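Long-range contact in 2-(3-amino-3-carboxypropyl)histidine synthase (Pyrococcus horikoshii, PDB 3LZD), which catalyses the first step of diphthamide biosynthesis, transferring the 3-amino-3-carboxypropyl group of S-adenosyl-L-methionine to a histidine of translation elongation factor 2: residues I53-V58 with C107-H112. Sequence-based numbering, arbitrary orientation.
Sequences IGAKRV and CDALIH
The carboxylate of Asp108 has the methyl of Ala55 over one face, its CB 3.3 Å from Asp108 OD2, while the backbone of Arg57 lies toward the other face. Between the two oxygens, the syn edge receives a pair of amides. Lys56 N donates to Asp108 OD1 at 2.6 Å, almost straight and only 16° out of the carboxylate plane. Arg57 N, tilted 32° from that plane, reaches Asp108 OD2 at 3.2 Å and OD1 only weakly. A chi1 of 43° sets Asp108 CG between its own backbone N and carbonyl carbon, turning the carboxylate onto these amides. The main chain answers with Asp108 N to Arg57 O, 2.7 Å. This illustrates how one acidic side chain can fix the entry to a neighbouring strand. Were Asp108 replaced by an alanine, the amides of Lys56 and Arg57 would probably both lose their side-chain acceptor, and the turn into strand 57-61 would be freer to move.

Beyond the carboxylate the pairing becomes parallel beta, with Val58 opposite Ala109. Val58 CG2 presses to 3.0 Å from Ala109 O and meets Ile111 CG1 at 3.7 Å. The aliphatic part of Arg57 lies beside Cys107, CG to SG 3.8 Å, while its guanidinium group forms a salt bridge with Glu83.

Strands 83-87, 57-61 and 109-114 are adjacent and parallel in an alpha/beta sheet of order 2-1-3-4-5, with helices 67-78 and 99-104 in their connections; the contact lies at the N-terminal ends of the first and third strands. A Schellman motif with Gly54 at C-prime ends helix 43-52, whose Leu50 covers Ala55, Ala109 and Ile111.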
ATOM      1  N   ILE A  53     -22.933  13.620 -15.841  1.00 50.06           N
ATOM      2  CA  ILE A  53     -21.793  14.504 -15.632  1.00 48.21           C
ATOM      3  C   ILE A  53     -20.770  14.360 -16.747  1.00 44.01           C
ATOM      4  O   ILE A  53     -19.674  14.910 -16.662  1.00 43.72           O
ATOM      5  CB  ILE A  53     -21.110  14.263 -14.269  1.00 52.63           C
ATOM      6  CG1 ILE A  53     -20.635  12.810 -14.166  1.00 54.90           C
ATOM      7  CG2 ILE A  53     -22.078  14.614 -13.142  1.00 52.22           C
ATOM      8  CD1 ILE A  53     -19.965  12.479 -12.842  1.00 50.53           C
ATOM      9  N   GLY A  54     -21.135  13.622 -17.791  1.00 40.92           N
ATOM     10  CA  GLY A  54     -20.238  13.432 -18.921  1.00 43.59           C
ATOM     11  C   GLY A  54     -18.954  12.654 -18.661  1.00 49.88           C
ATOM     12  O   GLY A  54     -17.920  12.902 -19.291  1.00 45.34           O
ATOM     13  N   ALA A  55     -19.010  11.690 -17.749  1.00 49.50           N
ATOM     14  CA  ALA A  55     -17.827  10.903 -17.429  1.00 49.69           C
ATOM     15  C   ALA A  55     -17.502   9.901 -18.531  1.00 50.38           C
ATOM     16  O   ALA A  55     -18.384   9.206 -19.040  1.00 49.78           O
ATOM     17  CB  ALA A  55     -18.028  10.175 -16.089  1.00 51.65           C
ATOM     18  N   LYS A  56     -16.224   9.832 -18.891  1.00 48.31           N
ATOM     19  CA  LYS A  56     -15.761   8.917 -19.923  1.00 50.63           C
ATOM     20  C   LYS A  56     -14.875   7.796 -19.382  1.00 43.23           C
ATOM     21  O   LYS A  56     -14.823   6.708 -19.954  1.00 44.97           O
ATOM     22  CB  LYS A  56     -14.978   9.684 -20.991  1.00 54.94           C
ATOM     23  CG  LYS A  56     -15.772  10.021 -22.247  1.00 64.25           C
ATOM     24  CD  LYS A  56     -16.820  11.092 -22.007  1.00 66.48           C
ATOM     25  CE  LYS A  56     -17.481  11.481 -23.322  1.00 71.43           C
ATOM     26  NZ  LYS A  56     -18.531  12.519 -23.150  1.00 75.62           N
ATOM     27  N   ARG A  57     -14.175   8.064 -18.287  1.00 42.48           N
ATOM     28  CA  ARG A  57     -13.266   7.083 -17.699  1.00 46.73           C
ATOM     29  C   ARG A  57     -13.471   7.059 -16.184  1.00 47.52           C
ATOM     30  O   ARG A  57     -13.272   8.070 -15.504  1.00 47.92           O
ATOM     31  CB  ARG A  57     -11.816   7.470 -18.041  1.00 49.43           C
ATOM     32  CG  ARG A  57     -10.748   6.473 -17.616  1.00 56.12           C
ATOM     33  CD  ARG A  57      -9.318   6.981 -17.906  1.00 60.95           C
ATOM     34  NE  ARG A  57      -8.900   6.871 -19.310  1.00 66.48           N
ATOM     35  CZ  ARG A  57      -9.045   7.823 -20.236  1.00 74.28           C
ATOM     36  NH1 ARG A  57      -9.604   8.992 -19.931  1.00 70.54           N
ATOM     37  NH2 ARG A  57      -8.614   7.612 -21.476  1.00 69.79           N
ATOM     38  N   VAL A  58     -13.859   5.905 -15.649  1.00 43.07           N
ATOM     39  CA  VAL A  58     -14.107   5.816 -14.212  1.00 42.50           C
ATOM     40  C   VAL A  58     -13.336   4.692 -13.521  1.00 39.61           C
ATOM     41  O   VAL A  58     -13.034   3.665 -14.127  1.00 36.16           O
ATOM     42  CB  VAL A  58     -15.628   5.645 -13.937  1.00 48.06           C
ATOM     43  CG1 VAL A  58     -16.087   4.272 -14.389  1.00 41.64           C
ATOM     44  CG2 VAL A  58     -15.925   5.859 -12.458  1.00 51.27           C
ATOM     45  N   CYS A 107      -9.023   9.334 -14.509  1.00 45.41           N
ATOM     46  CA  CYS A 107     -10.433   8.980 -14.476  1.00 39.28           C
ATOM     47  C   CYS A 107     -11.154  10.258 -14.087  1.00 43.31           C
ATOM     48  O   CYS A 107     -10.676  11.023 -13.237  1.00 43.59           O
ATOM     49  CB  CYS A 107     -10.708   7.888 -13.440  1.00 34.73           C
ATOM     50  SG  CYS A 107      -9.997   6.309 -13.879  1.00 46.07           S
ATOM     51  N   ASP A 108     -12.296  10.509 -14.710  1.00 39.33           N
ATOM     52  CA  ASP A 108     -13.037  11.710 -14.391  1.00 42.49           C
ATOM     53  C   ASP A 108     -14.038  11.449 -13.274  1.00 40.48           C
ATOM     54  O   ASP A 108     -14.739  12.352 -12.840  1.00 45.04           O
ATOM     55  CB  ASP A 108     -13.725  12.243 -15.647  1.00 45.61           C
ATOM     56  CG  ASP A 108     -14.364  11.147 -16.461  1.00 52.13           C
ATOM     57  OD1 ASP A 108     -14.524  11.331 -17.688  1.00 55.37           O
ATOM     58  OD2 ASP A 108     -14.709  10.106 -15.867  1.00 58.82           O
ATOM     59  N   ALA A 109     -14.097  10.213 -12.798  1.00 38.82           N
ATOM     60  CA  ALA A 109     -15.020   9.884 -11.712  1.00 42.03           C
ATOM     61  C   ALA A 109     -14.622   8.592 -11.011  1.00 40.47           C
ATOM     62  O   ALA A 109     -13.870   7.771 -11.550  1.00 38.24           O
ATOM     63  CB  ALA A 109     -16.457   9.778 -12.244  1.00 42.47           C
ATOM     64  N   LEU A 110     -15.142   8.425  -9.803  1.00 39.36           N
ATOM     65  CA  LEU A 110     -14.846   7.259  -8.979  1.00 35.60           C
ATOM     66  C   LEU A 110     -16.149   6.590  -8.521  1.00 32.65           C
ATOM     67  O   LEU A 110     -17.107   7.271  -8.150  1.00 27.63           O
ATOM     68  CB  LEU A 110     -14.068   7.726  -7.742  1.00 34.86           C
ATOM     69  CG  LEU A 110     -13.135   6.842  -6.895  1.00 43.69           C
ATOM     70  CD1 LEU A 110     -13.445   7.101  -5.431  1.00 38.25           C
ATOM     71  CD2 LEU A 110     -13.262   5.369  -7.233  1.00 35.57           C
ATOM     72  N   ILE A 111     -16.200   5.267  -8.567  1.00 29.71           N
ATOM     73  CA  ILE A 111     -17.371   4.561  -8.065  1.00 32.47           C
ATOM     74  C   ILE A 111     -16.855   3.827  -6.831  1.00 31.00           C
ATOM     75  O   ILE A 111     -15.906   3.056  -6.916  1.00 28.02           O
ATOM     76  CB  ILE A 111     -17.930   3.535  -9.071  1.00 34.20           C
ATOM     77  CG1 ILE A 111     -18.425   4.255 -10.325  1.00 34.03           C
ATOM     78  CG2 ILE A 111     -19.114   2.781  -8.440  1.00 35.06           C
ATOM     79  CD1 ILE A 111     -19.032   3.313 -11.363  1.00 34.38           C
ATOM     80  N   HIS A 112     -17.464   4.094  -5.681  1.00 29.68           N
ATOM     81  CA  HIS A 112     -17.034   3.467  -4.433  1.00 33.50           C
ATOM     82  C   HIS A 112     -18.090   2.454  -3.990  1.00 34.01           C
ATOM     83  O   HIS A 112     -19.138   2.829  -3.459  1.00 34.17           O
ATOM     84  CB  HIS A 112     -16.848   4.538  -3.362  1.00 27.53           C
ATOM     85  CG  HIS A 112     -16.329   4.003  -2.065  1.00 31.08           C
ATOM     86  ND1 HIS A 112     -14.985   3.951  -1.767  1.00 36.15           N
ATOM     87  CD2 HIS A 112     -16.972   3.461  -1.004  1.00 33.46           C
ATOM     88  CE1 HIS A 112     -14.822   3.398  -0.578  1.00 43.83           C
ATOM     89  NE2 HIS A 112     -16.012   3.091  -0.094  1.00 34.73           N
TER